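Local coordinates for protein phosphoserine aminotransferase (Bacillus circulans, PDB 2C0R) that catalyses the reversible, pyridoxal-phosphate-dependent transamination of 3-phosphohydroxypyruvate to phosphoserine, and a similar step on the route to pyridoxine 5'-phosphate, at residues 5-10 with 321-326; 53-58 with 70-75; 132-137 with 159-164; 269-274 with 342-347; 283-288 with 302-307. The protein carries 1 engineered substitution. All coordinates share one frame; numbering follows the deposited sequence.

How the interactions relate
From the N terminus, 5-10 opens interaction 1, which closes only when strand 322-323 arrives more than 300 residues later. Inside that long loop lie interactions 2 and 3, one after the other, both within the domain built on the seven-stranded sheet, and also interaction 5, a hairpin of the three-stranded sheet. Interaction 4 begins inside the loop, on helix 260-280, but closes beyond it at 342-347; it therefore crosses interaction 1 and encloses interaction 5. The crossing pair touch, Phe8 and Tyr6 packing on Ser346, so the N-terminal strand rests on helix 344-361, which interaction 4 joins to helix 260-280.

Interaction 1. Residues 5-10 with 321-326; sequences AYNFNA and GFVGLK
Tyr6 pairs with Phe322, and Asn7 with Val323, in a two-stranded parallel sheet that ties the N-terminal strand 6-7 to strand 322-323. It illustrates how the N-terminal arm of a fold-type I aminotransferase can be built into the C-terminal part of the chain. Three backbone bonds make the ladder: Tyr6 N to Gly321 O (3.1 Å), Val323 N to Tyr6 O (3.0 Å) and Phe8 N to Val323 O (2.8 Å). Tyr6 O also receives a CA-H...O contact from Phe322 CA, 3.4 Å away.

The aromatic and apolar contacts gather on the Phe322 side. Tyr6 CD1 sits 3.6 Å above the ring plane of Phe322, toward its rim, with the two rings inclined at 34°. Phe8 reaches the same ring at its edge, in plane, with CE1 3.8 Å from Phe322 CD2. Leu325 lies alongside Phe8 and puts CD2 3.6 Å from Phe8 CB, while Ser346 of helix 344-361 touches both Tyr6 and Phe8.

On the Val323 side, CG1 stands anti to the backbone N (chi1 175°), which turns this methyl to the Asn9 side chain and leaves CG2 beside Ala5 CB. Met35 of the second subunit packs on Asn7 and Val323. The polar side chain of Asn7 serves both chains: ND2 donates to Glu39 O of that subunit, and OD1 closes an Asx turn by accepting Asn9 N at 3.0 Å, the donor standing 36° out of the carbonyl plane.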
# COMPACT_ATOMS: atom_id res chain seq x y z
N ALA A 5 22.38 -11.43 -6.61
CA ALA A 5 23.04 -10.18 -6.95
C ALA A 5 23.62 -9.52 -5.70
O ALA A 5 23.15 -9.65 -4.59
CB ALA A 5 22.03 -9.27 -7.62
N TYR A 6 24.71 -8.77 -5.92
CA TYR A 6 25.24 -7.92 -4.88
C TYR A 6 24.39 -6.65 -4.88
O TYR A 6 24.68 -5.69 -5.60
CB TYR A 6 26.68 -7.55 -5.19
CG TYR A 6 27.62 -8.74 -5.18
CD1 TYR A 6 28.55 -8.84 -6.22
CD2 TYR A 6 27.59 -9.69 -4.17
CE1 TYR A 6 29.45 -9.89 -6.28
CE2 TYR A 6 28.49 -10.75 -4.23
CZ TYR A 6 29.39 -10.83 -5.27
OH TYR A 6 30.30 -11.89 -5.31
N ASN A 7 23.33 -6.71 -4.09
CA ASN A 7 22.26 -5.72 -4.16
C ASN A 7 22.46 -4.59 -3.18
O ASN A 7 22.28 -4.83 -1.99
CB ASN A 7 20.94 -6.43 -3.87
CG ASN A 7 19.75 -5.51 -4.09
OD1 ASN A 7 19.95 -4.37 -4.50
ND2 ASN A 7 18.57 -6.05 -3.78
N PHE A 8 22.83 -3.42 -3.71
CA PHE A 8 23.00 -2.21 -2.92
C PHE A 8 21.90 -1.19 -3.20
O PHE A 8 22.07 -0.01 -2.93
CB PHE A 8 24.38 -1.59 -3.20
CG PHE A 8 25.49 -2.42 -2.54
CD1 PHE A 8 26.09 -3.40 -3.30
CD2 PHE A 8 25.88 -2.20 -1.24
CE1 PHE A 8 27.10 -4.17 -2.74
CE2 PHE A 8 26.88 -2.97 -0.66
CZ PHE A 8 27.51 -3.96 -1.43
N ASN A 9 20.75 -1.64 -3.67
CA ASN A 9 19.63 -0.78 -3.90
C ASN A 9 19.23 -0.05 -2.61
O ASN A 9 19.31 -0.59 -1.50
CB ASN A 9 18.41 -1.59 -4.33
CG ASN A 9 18.38 -1.89 -5.81
OD1 ASN A 9 17.84 -2.92 -6.23
ND2 ASN A 9 18.91 -0.99 -6.61
N ALA A 10 18.75 1.18 -2.81
CA ALA A 10 18.48 2.12 -1.73
C ALA A 10 17.03 2.04 -1.28
O ALA A 10 16.71 2.69 -0.30
CB ALA A 10 18.79 3.55 -2.20
N GLY A 321 27.98 -7.69 -11.32
CA GLY A 321 26.88 -8.20 -10.48
C GLY A 321 26.38 -7.26 -9.42
O GLY A 321 25.50 -7.59 -8.63
N PHE A 322 26.90 -6.03 -9.37
CA PHE A 322 26.42 -5.04 -8.45
C PHE A 322 25.21 -4.30 -9.00
O PHE A 322 25.14 -3.96 -10.18
CB PHE A 322 27.53 -3.99 -8.16
CG PHE A 322 28.70 -4.66 -7.46
CD1 PHE A 322 29.78 -5.13 -8.21
CD2 PHE A 322 28.69 -4.80 -6.08
CE1 PHE A 322 30.84 -5.75 -7.57
CE2 PHE A 322 29.77 -5.44 -5.46
CZ PHE A 322 30.83 -5.92 -6.21
N VAL A 323 24.29 -4.05 -8.07
CA VAL A 323 23.06 -3.34 -8.40
C VAL A 323 22.90 -2.15 -7.49
O VAL A 323 23.06 -2.28 -6.26
CB VAL A 323 21.86 -4.33 -8.24
CG1 VAL A 323 20.55 -3.61 -8.45
CG2 VAL A 323 22.10 -5.50 -9.20
N GLY A 324 22.58 -0.99 -8.07
CA GLY A 324 22.10 0.16 -7.27
C GLY A 324 23.14 1.10 -6.74
O GLY A 324 22.80 1.97 -5.92
N LEU A 325 24.41 1.03 -7.15
CA LEU A 325 25.45 1.88 -6.56
C LEU A 325 25.44 3.30 -7.08
O LEU A 325 26.07 4.17 -6.46
CB LEU A 325 26.85 1.27 -6.82
CG LEU A 325 27.10 -0.04 -6.09
CD1 LEU A 325 28.35 -0.72 -6.57
CD2 LEU A 325 27.16 0.18 -4.58
N LYS A 326 24.82 3.63 -8.20
CA LYS A 326 24.77 5.02 -8.66
C LYS A 326 24.06 5.89 -7.64
O LYS A 326 22.97 5.46 -7.21
CB LYS A 326 24.01 5.07 -9.98
CG LYS A 326 24.08 6.35 -10.78
CD LYS A 326 23.26 6.26 -12.06
CE LYS A 326 23.10 7.59 -12.76
NZ LYS A 326 23.63 7.57 -14.15

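Interaction 2. Residues 53-58 with 70-75; sequences EAQARL and VLFIQG
Gln55 lays its CG 3.6 Å from Phe72 CE1, the closest carbon contact where helix 45-61 packs on strand 68-73, the end strand within this chain of the seven-stranded mixed sheet in the alpha/beta large domain of a fold-type I aminotransferase. The helix segment runs at 128° to the strand, and five residues meet. Ala54 CB touches Phe72 CZ at 3.9 Å, and Leu58 CD2 reaches Val70 CG1 at 4.0 Å. With CG anti to its carbonyl carbon (chi1 -61°) and the chain extended beyond, Gln55 passes over Val70 and holds its amide plane 80° from the Phe72 ring.

The second shell fixes both groups. His51 meets the Phe72 ring edge-to-face and Ile245 of helix 242-257 packs on it. At the buried amide, NE2 donates to Asn234 OD1 and His51 O, and OE1 accepts from Lys69 NZ. Replacing Gln55 with an alanine removes the amide and would probably leave Lys69 and Asn234 each short of a partner and open a gap beside Phe72. One water links helix to strand, donating to Gln55 OE1 at 2.7 Å and accepting from Val70 N at 3.0 Å.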
# COMPACT_ATOMS: atom_id res chain seq x y z
N GLU A 53 0.77 -10.07 15.69
CA GLU A 53 2.09 -10.59 16.04
C GLU A 53 3.17 -9.63 15.56
O GLU A 53 4.17 -9.43 16.25
CB GLU A 53 2.30 -11.99 15.42
CG GLU A 53 3.63 -12.66 15.71
CD GLU A 53 3.89 -13.84 14.78
OE1 GLU A 53 2.95 -14.42 14.24
OE2 GLU A 53 5.06 -14.17 14.51
N ALA A 54 2.95 -9.05 14.38
CA ALA A 54 3.98 -8.15 13.85
C ALA A 54 4.15 -6.97 14.81
O ALA A 54 5.27 -6.55 15.05
CB ALA A 54 3.59 -7.67 12.46
N GLN A 55 3.02 -6.43 15.32
CA GLN A 55 3.12 -5.33 16.24
C GLN A 55 3.85 -5.72 17.53
O GLN A 55 4.73 -5.02 17.98
CB GLN A 55 1.71 -4.85 16.57
CG GLN A 55 0.95 -4.34 15.37
CD GLN A 55 -0.49 -4.06 15.82
OE1 GLN A 55 -0.73 -3.41 16.87
NE2 GLN A 55 -1.42 -4.53 15.03
N ALA A 56 3.48 -6.86 18.11
CA ALA A 56 4.11 -7.36 19.31
C ALA A 56 5.59 -7.66 19.10
O ALA A 56 6.41 -7.36 19.97
CB ALA A 56 3.46 -8.66 19.80
N ARG A 57 5.95 -8.23 17.96
CA ARG A 57 7.39 -8.49 17.78
C ARG A 57 8.19 -7.22 17.61
O ARG A 57 9.33 -7.12 18.05
CB ARG A 57 7.54 -9.30 16.49
CG ARG A 57 7.12 -10.72 16.62
CD ARG A 57 7.42 -11.49 15.34
NE ARG A 57 7.00 -12.87 15.38
CZ ARG A 57 7.16 -13.79 16.30
NH1 ARG A 57 7.77 -13.52 17.45
NH2 ARG A 57 6.72 -15.02 16.14
N LEU A 58 7.62 -6.22 16.95
CA LEU A 58 8.34 -4.94 16.80
C LEU A 58 8.52 -4.29 18.16
O LEU A 58 9.62 -3.87 18.48
CB LEU A 58 7.55 -4.06 15.85
CG LEU A 58 8.03 -2.69 15.43
CD1 LEU A 58 9.50 -2.43 15.36
CD2 LEU A 58 7.40 -2.43 14.03
N VAL A 70 1.72 0.32 17.50
CA VAL A 70 2.27 0.12 16.17
C VAL A 70 1.11 0.15 15.17
O VAL A 70 0.20 -0.67 15.27
CB VAL A 70 3.05 -1.19 16.07
CG1 VAL A 70 3.55 -1.44 14.66
CG2 VAL A 70 4.17 -1.22 17.10
N LEU A 71 1.17 1.11 14.25
CA LEU A 71 0.22 1.22 13.18
C LEU A 71 0.84 0.80 11.86
O LEU A 71 2.02 1.04 11.65
CB LEU A 71 -0.28 2.68 13.06
CG LEU A 71 -0.74 3.31 14.36
CD1 LEU A 71 -1.10 4.78 14.11
CD2 LEU A 71 -1.91 2.56 15.00
N PHE A 72 0.03 0.26 10.98
CA PHE A 72 0.44 -0.02 9.62
C PHE A 72 -0.42 0.85 8.71
O PHE A 72 -1.67 0.67 8.68
CB PHE A 72 0.25 -1.48 9.28
CG PHE A 72 1.06 -2.40 10.19
CD1 PHE A 72 0.43 -3.37 10.95
CD2 PHE A 72 2.44 -2.24 10.23
CE1 PHE A 72 1.12 -4.23 11.79
CE2 PHE A 72 3.12 -3.06 11.09
CZ PHE A 72 2.48 -4.01 11.88
N ILE A 73 0.22 1.76 8.02
CA ILE A 73 -0.47 2.76 7.19
C ILE A 73 0.04 2.66 5.77
O ILE A 73 1.25 2.46 5.60
CB ILE A 73 -0.28 4.16 7.78
CG1 ILE A 73 -0.65 4.16 9.25
CG2 ILE A 73 -1.04 5.16 6.95
CD1 ILE A 73 -0.62 5.50 10.00
N GLN A 74 -0.83 2.80 4.78
CA GLN A 74 -0.37 2.82 3.40
C GLN A 74 0.09 4.22 3.06
O GLN A 74 -0.18 5.19 3.79
CB GLN A 74 -1.47 2.32 2.45
CG GLN A 74 -1.92 0.89 2.73
CD GLN A 74 -3.00 0.45 1.77
OE1 GLN A 74 -2.77 0.53 0.59
NE2 GLN A 74 -4.15 -0.02 2.30
N GLY A 75 0.74 4.29 1.89
CA GLY A 75 1.08 5.57 1.29
C GLY A 75 2.53 5.99 1.43
O GLY A 75 2.87 7.11 0.96
O HOH W 1 0.84 -2.25 18.70

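Interaction 3. Residues 132-137 with 159-164; sequences PKLQEI and FKAFPD
A 3-10 turn, 134-136, sets Leu134 on the extended loop 159-164, so that two irregular connections of the large domain pack on each other. Leu134 carries most of the contact. Its CG lies anti to the carbonyl carbon (chi1 -69°), which directs both methyls at the other loop's backbone: CD1 comes 3.4 Å from Phe162 C, and CD2 lies 3.7 Å from Ala161 O. CD2 also meets Pro163 CD at 4.0 Å, the two side chains crossing at about a right angle. Shortened to an alanine, this residue would probably leave a gap between the turn and Pro163 and strip the apolar cover from the Phe162-Pro163 peptide.

Ile137 CD1 touches Pro163 CG at 4.1 Å. Separately, Pro132 O approaches the edge of the Phe159 ring close to its plane, 3.6 Å from CE2. Within the turn, Glu136 N donates to Lys133 O at 2.9 Å, and Glu136 OE2 takes Lys133 N at 2.8 Å, from well above the carboxylate plane.

Beneath, Ile137 and Pro163 both rest on Leu146 of strand 143-149, and Phe159 on Val98 of strand 94-99; the Phe159 side chain is about 10 Å from the bound cofactor. Loops packed in this way over strands 94-99 and 143-149 belong to the central-sheet, cofactor-binding domain of a fold-type I aminotransferase.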
# COMPACT_ATOMS: atom_id res chain seq x y z
N PRO A 132 23.72 18.92 12.23
CA PRO A 132 23.63 19.84 13.36
C PRO A 132 23.91 19.05 14.62
O PRO A 132 23.45 17.94 14.83
CB PRO A 132 22.20 20.32 13.37
CG PRO A 132 21.49 19.58 12.30
CD PRO A 132 22.44 18.71 11.52
N LYS A 133 24.70 19.67 15.49
CA LYS A 133 24.81 19.13 16.84
C LYS A 133 23.48 19.28 17.58
O LYS A 133 22.68 20.20 17.29
CB LYS A 133 25.88 19.90 17.61
CG LYS A 133 27.26 19.81 17.00
CD LYS A 133 28.27 20.69 17.75
CE LYS A 133 29.70 20.50 17.26
NZ LYS A 133 30.76 20.94 18.22
N LEU A 134 23.25 18.41 18.56
CA LEU A 134 21.94 18.47 19.24
C LEU A 134 21.72 19.81 19.92
O LEU A 134 20.57 20.29 20.01
CB LEU A 134 21.83 17.28 20.21
CG LEU A 134 21.72 15.89 19.59
CD1 LEU A 134 21.23 14.87 20.60
CD2 LEU A 134 20.80 15.87 18.37
N GLN A 135 22.79 20.47 20.35
CA GLN A 135 22.81 21.76 21.05
C GLN A 135 22.30 22.88 20.15
O GLN A 135 21.83 23.92 20.61
CB GLN A 135 24.22 22.08 21.51
N GLU A 136 22.41 22.65 18.83
CA GLU A 136 21.98 23.66 17.89
C GLU A 136 20.48 23.57 17.64
O GLU A 136 19.98 24.51 16.99
CB GLU A 136 22.65 23.58 16.52
CG GLU A 136 24.16 23.53 16.47
CD GLU A 136 24.61 23.06 15.11
OE1 GLU A 136 23.99 23.42 14.09
OE2 GLU A 136 25.58 22.30 15.07
N ILE A 137 19.78 22.53 18.08
CA ILE A 137 18.33 22.46 17.82
C ILE A 137 17.54 23.36 18.76
O ILE A 137 17.58 23.23 19.96
CB ILE A 137 17.81 21.02 17.95
CG1 ILE A 137 18.56 20.11 17.02
CG2 ILE A 137 16.30 21.03 17.75
CD1 ILE A 137 18.31 18.63 17.13
N PHE A 159 22.07 10.62 12.33
CA PHE A 159 22.22 10.95 13.74
C PHE A 159 22.57 9.72 14.57
O PHE A 159 21.99 8.66 14.38
CB PHE A 159 20.92 11.52 14.35
CG PHE A 159 20.61 12.93 13.90
CD1 PHE A 159 19.62 13.21 12.99
CD2 PHE A 159 21.36 14.01 14.41
CE1 PHE A 159 19.32 14.51 12.59
CE2 PHE A 159 21.06 15.32 14.02
CZ PHE A 159 20.05 15.57 13.09
N LYS A 160 23.51 9.95 15.48
CA LYS A 160 23.82 8.87 16.43
C LYS A 160 22.99 8.96 17.69
O LYS A 160 22.95 8.02 18.47
CB LYS A 160 25.28 8.92 16.89
CG LYS A 160 26.25 8.88 15.69
CD LYS A 160 27.66 8.91 16.31
CE LYS A 160 28.65 9.54 15.34
NZ LYS A 160 28.77 8.69 14.14
N ALA A 161 22.37 10.10 17.93
CA ALA A 161 21.61 10.33 19.15
C ALA A 161 20.58 11.41 18.85
O ALA A 161 20.75 12.19 17.91
CB ALA A 161 22.50 10.80 20.29
N PHE A 162 19.54 11.44 19.65
CA PHE A 162 18.37 12.29 19.47
C PHE A 162 18.22 13.23 20.67
O PHE A 162 18.61 12.90 21.80
CB PHE A 162 17.14 11.41 19.32
CG PHE A 162 17.34 10.38 18.21
CD1 PHE A 162 17.42 9.04 18.53
CD2 PHE A 162 17.42 10.80 16.89
CE1 PHE A 162 17.58 8.08 17.54
CE2 PHE A 162 17.63 9.82 15.92
CZ PHE A 162 17.74 8.47 16.22
N PRO A 163 17.64 14.38 20.37
CA PRO A 163 17.51 15.43 21.38
C PRO A 163 16.36 15.12 22.33
O PRO A 163 15.42 14.38 22.02
CB PRO A 163 17.14 16.65 20.54
CG PRO A 163 16.28 16.03 19.48
CD PRO A 163 17.04 14.77 19.07
N ASP A 164 16.44 15.72 23.50
CA ASP A 164 15.35 15.61 24.46
C ASP A 164 14.52 16.88 24.30
O ASP A 164 15.05 17.97 24.48
CB ASP A 164 15.86 15.40 25.87
CG ASP A 164 16.59 14.10 26.13
OD1 ASP A 164 16.15 13.01 25.66
OD2 ASP A 164 17.65 14.11 26.83

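Interaction 4. Residues 269-274 with 342-347; sequences RKKASL and VPYESC
Lys271 NZ is gripped by four oxygens. Across the contact it donates to Val342 O at 2.8 Å, lying in the carbonyl plane on a lone pair; Tyr339 O, Ile338 O and Asn268 OD1 take the rest of its bonding. Four acceptors of this kind meet the needs of a buried ammonium and would be expected to keep it charged. The chain bends at chi2 and chi3 (45°) to reach the carbonyl; nearer the backbone, Lys271 CB lies 3.8 Å from Cys347 SG.

The setting is the small, C-terminal domain, where helix 260-280 packs against the first turn of helix 344-361, with Pro343 at the N-cap position. Tyr344 reaches across to the first helix. Its ring takes Lys271 CG at the edge, in plane, 3.9 Å from CD1, while extended Lys270 runs over one face. Lys270 CE stands 3.6 Å from the ring centroid, almost on the normal, in a CH-pi contact; Lys270 NZ, 4.4 Å from that centroid and 16° off the normal, adds a cation-pi interaction. Leu274 crosses the tyrosine at about a right angle, placing CD1 3.6 Å from Tyr344 OH and CD2 3.9 Å from Tyr344 CE1. Beyond it, Leu274 also touches Glu348 and Val351 of helix 344-361.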
# COMPACT_ATOMS: atom_id res chain seq x y z
N ARG A 269 27.64 -2.32 11.64
CA ARG A 269 28.86 -1.52 11.86
C ARG A 269 30.03 -2.17 11.16
O ARG A 269 30.90 -1.49 10.60
CB ARG A 269 29.07 -1.42 13.37
CG ARG A 269 30.34 -0.64 13.77
CD ARG A 269 30.20 0.85 13.75
NE ARG A 269 30.08 1.52 12.47
CZ ARG A 269 31.14 1.89 11.75
NH1 ARG A 269 32.39 1.63 12.14
NH2 ARG A 269 30.91 2.52 10.60
N LYS A 270 30.06 -3.52 11.22
CA LYS A 270 31.15 -4.23 10.55
C LYS A 270 31.14 -4.00 9.05
O LYS A 270 32.16 -3.80 8.40
CB LYS A 270 30.97 -5.69 10.89
CG LYS A 270 31.84 -6.68 10.13
CD LYS A 270 31.50 -8.09 10.59
CE LYS A 270 32.19 -9.13 9.72
NZ LYS A 270 31.68 -10.48 10.11
N LYS A 271 29.93 -4.10 8.46
CA LYS A 271 29.77 -3.82 7.04
C LYS A 271 30.22 -2.41 6.68
O LYS A 271 30.97 -2.19 5.72
CB LYS A 271 28.30 -3.98 6.59
CG LYS A 271 27.85 -5.44 6.60
CD LYS A 271 26.36 -5.60 6.91
CE LYS A 271 25.47 -4.64 6.16
NZ LYS A 271 24.03 -4.94 6.41
N ALA A 272 29.72 -1.42 7.43
CA ALA A 272 30.02 -0.04 7.11
C ALA A 272 31.52 0.24 7.27
O ALA A 272 32.08 0.97 6.47
CB ALA A 272 29.21 0.87 8.04
N SER A 273 32.09 -0.37 8.32
CA SER A 273 33.50 -0.09 8.63
C SER A 273 34.33 -0.56 7.46
O SER A 273 35.30 0.12 7.08
CB SER A 273 33.87 -0.84 9.90
OG SER A 273 35.27 -0.75 10.18
N LEU A 274 33.98 -1.70 6.86
CA LEU A 274 34.81 -2.18 5.74
C LEU A 274 34.80 -1.22 4.57
O LEU A 274 35.80 -0.93 3.91
CB LEU A 274 34.24 -3.55 5.35
CG LEU A 274 35.15 -4.29 4.36
CD1 LEU A 274 36.32 -4.92 5.11
CD2 LEU A 274 34.33 -5.34 3.64
N VAL A 342 21.45 -6.63 3.77
CA VAL A 342 22.59 -6.70 2.83
C VAL A 342 23.69 -7.49 3.53
O VAL A 342 24.13 -7.09 4.62
CB VAL A 342 23.04 -5.28 2.46
CG1 VAL A 342 24.28 -5.39 1.58
CG2 VAL A 342 21.92 -4.51 1.75
N PRO A 343 24.13 -8.61 2.99
CA PRO A 343 25.10 -9.47 3.67
C PRO A 343 26.50 -8.86 3.65
O PRO A 343 26.90 -8.10 2.79
CB PRO A 343 25.09 -10.75 2.83
CG PRO A 343 23.77 -10.72 2.09
CD PRO A 343 23.66 -9.25 1.73
N TYR A 344 27.30 -9.22 4.64
CA TYR A 344 28.69 -8.76 4.65
C TYR A 344 29.39 -9.20 3.39
O TYR A 344 30.21 -8.45 2.85
CB TYR A 344 29.35 -9.35 5.89
CG TYR A 344 30.80 -8.95 6.04
CD1 TYR A 344 31.12 -7.63 6.30
CD2 TYR A 344 31.82 -9.91 5.95
CE1 TYR A 344 32.43 -7.22 6.46
CE2 TYR A 344 33.13 -9.48 6.11
CZ TYR A 344 33.43 -8.16 6.36
OH TYR A 344 34.75 -7.78 6.51
N GLU A 345 29.06 -10.38 2.87
CA GLU A 345 29.73 -10.81 1.63
C GLU A 345 29.48 -9.84 0.47
O GLU A 345 30.38 -9.69 -0.39
CB GLU A 345 29.26 -12.24 1.32
CG GLU A 345 29.81 -13.21 2.36
CD GLU A 345 29.06 -13.24 3.69
OE1 GLU A 345 27.96 -12.61 3.80
OE2 GLU A 345 29.56 -13.86 4.67
N SER A 346 28.32 -9.18 0.40
CA SER A 346 28.15 -8.17 -0.65
C SER A 346 29.13 -7.01 -0.47
O SER A 346 29.69 -6.44 -1.42
CB SER A 346 26.73 -7.60 -0.64
OG SER A 346 25.82 -8.56 -1.16
N CYS A 347 29.33 -6.66 0.81
CA CYS A 347 30.24 -5.55 1.13
C CYS A 347 31.68 -5.94 0.84
O CYS A 347 32.47 -5.15 0.34
CB CYS A 347 30.05 -5.21 2.61
SG CYS A 347 28.36 -4.56 2.87

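Interaction 5. Residues 283-288 with 302-307; sequences GGFYRG and FRLASE
Arg287 and Arg303 form an antiparallel hydrogen-bonded pair, joined by Arg287 N to Arg303 O at 2.9 Å and Arg303 N to Arg287 O at 2.7 Å; the touching parts of the two segments run 143° apart, roughly antiparallel. Next to it Gly288 and Phe302 make a non-hydrogen-bonded pair. This is the beta hairpin of strands 287-288 and 299-303, at one margin of a three-stranded sheet. Past the bonded pair a water bridges the two segments, donating to Phe285 O at 2.7 Å and accepting from Ala305 N at 2.9 Å.

The apolar side chains gather toward helix 344-361, where Phe357 touches Phe285, Tyr286 and Leu304. Phe302 turns its edge to the face of Tyr286 in an offset edge-to-face pair, planes at 83°; its CG takes the crowded position between backbone N and carbonyl carbon (chi1 58°), which brings the ring alongside Tyr286. Leu304 CD1 meets the edge of the Tyr286 ring in plane, 3.6 Å from CD2, and Leu304 CD2 lies 3.9 Å from Phe285 CE2. Tyr286 OH bonds to Met354 O.

On the other face Arg287 bends so that Arg303 CB lies over one face of its guanidinium, and NH1 makes a weak bond to Leu304 O. Arg287 NH2 and Arg303 NE are 4.0 Å apart; this proximity of like charges is probably eased by solvent around exposed Arg287, while Arg303 NH1 donates to Val331 O.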
# COMPACT_ATOMS: atom_id res chain seq x y z
N GLY A 283 43.81 6.62 -1.27
CA GLY A 283 44.74 7.51 -1.96
C GLY A 283 44.02 8.72 -2.53
O GLY A 283 44.50 9.31 -3.50
N GLY A 284 42.86 9.09 -1.98
CA GLY A 284 42.08 10.21 -2.48
C GLY A 284 41.25 9.82 -3.68
O GLY A 284 40.53 10.65 -4.26
N PHE A 285 41.32 8.55 -4.09
CA PHE A 285 40.55 8.16 -5.29
C PHE A 285 39.05 8.11 -5.05
O PHE A 285 38.26 8.40 -5.94
CB PHE A 285 41.02 6.79 -5.76
CG PHE A 285 40.41 6.33 -7.07
CD1 PHE A 285 40.93 6.70 -8.31
CD2 PHE A 285 39.27 5.53 -7.08
CE1 PHE A 285 40.37 6.30 -9.51
CE2 PHE A 285 38.73 5.12 -8.28
CZ PHE A 285 39.25 5.46 -9.50
N TYR A 286 38.67 7.71 -3.84
CA TYR A 286 37.31 7.73 -3.35
C TYR A 286 37.22 8.78 -2.24
O TYR A 286 38.12 8.83 -1.40
CB TYR A 286 36.82 6.40 -2.77
CG TYR A 286 36.85 5.28 -3.82
CD1 TYR A 286 37.72 4.22 -3.64
CD2 TYR A 286 36.04 5.33 -4.95
CE1 TYR A 286 37.77 3.20 -4.57
CE2 TYR A 286 36.11 4.31 -5.89
CZ TYR A 286 36.99 3.25 -5.68
OH TYR A 286 37.09 2.23 -6.58
N ARG A 287 36.20 9.61 -2.19
CA ARG A 287 36.03 10.57 -1.13
C ARG A 287 34.60 10.46 -0.58
O ARG A 287 33.65 10.33 -1.37
CB ARG A 287 36.15 12.01 -1.59
CG ARG A 287 37.45 12.50 -2.15
CD ARG A 287 37.42 13.79 -2.94
NE ARG A 287 36.17 14.43 -3.31
CZ ARG A 287 35.67 14.52 -4.54
NH1 ARG A 287 36.29 14.00 -5.60
NH2 ARG A 287 34.51 15.14 -4.72
N GLY A 288 34.47 10.55 0.72
CA GLY A 288 33.10 10.52 1.27
C GLY A 288 32.32 11.80 0.99
O GLY A 288 32.91 12.81 0.60
N PHE A 302 29.74 8.34 -1.59
CA PHE A 302 31.12 8.71 -1.92
C PHE A 302 31.20 9.14 -3.39
O PHE A 302 30.28 8.92 -4.18
CB PHE A 302 32.09 7.57 -1.59
CG PHE A 302 31.84 6.24 -2.27
CD1 PHE A 302 32.70 5.85 -3.29
CD2 PHE A 302 30.80 5.41 -1.92
CE1 PHE A 302 32.51 4.63 -3.92
CE2 PHE A 302 30.62 4.19 -2.55
CZ PHE A 302 31.49 3.80 -3.57
N ARG A 303 32.35 9.79 -3.68
CA ARG A 303 32.52 10.36 -4.99
C ARG A 303 33.89 9.97 -5.55
O ARG A 303 34.82 9.70 -4.77
CB ARG A 303 32.51 11.88 -4.99
CG ARG A 303 31.43 12.64 -4.30
CD ARG A 303 31.70 14.12 -4.49
NE ARG A 303 30.53 14.93 -4.23
CZ ARG A 303 29.27 14.97 -4.61
NH1 ARG A 303 28.73 14.10 -5.45
NH2 ARG A 303 28.49 15.92 -4.11
N LEU A 304 33.96 9.99 -6.87
CA LEU A 304 35.27 9.90 -7.54
C LEU A 304 35.61 11.28 -8.10
O LEU A 304 34.89 12.23 -7.82
CB LEU A 304 35.22 8.86 -8.65
CG LEU A 304 35.22 7.40 -8.20
CD1 LEU A 304 33.98 7.03 -7.42
CD2 LEU A 304 35.35 6.55 -9.46
N ALA A 305 36.68 11.40 -8.87
CA ALA A 305 37.23 12.70 -9.26
C ALA A 305 36.34 13.38 -10.28
O ALA A 305 36.37 14.61 -10.42
CB ALA A 305 38.62 12.52 -9.82
N SER A 306 35.56 12.58 -10.99
CA SER A 306 34.72 13.18 -12.03
C SER A 306 33.44 12.39 -12.22
O SER A 306 33.36 11.21 -11.86
CB SER A 306 35.44 13.20 -13.38
OG SER A 306 35.55 11.88 -13.88
N GLU A 307 32.46 13.07 -12.82
CA GLU A 307 31.23 12.35 -13.08
C GLU A 307 31.43 11.25 -14.10
O GLU A 307 30.71 10.23 -14.08
CB GLU A 307 30.21 13.35 -13.61
CG GLU A 307 29.20 13.76 -12.54
CD GLU A 307 28.04 14.51 -13.16
OE1 GLU A 307 28.09 15.76 -13.10
OE2 GLU A 307 27.11 13.86 -13.68
O HOH W 2 38.59 9.23 -8.44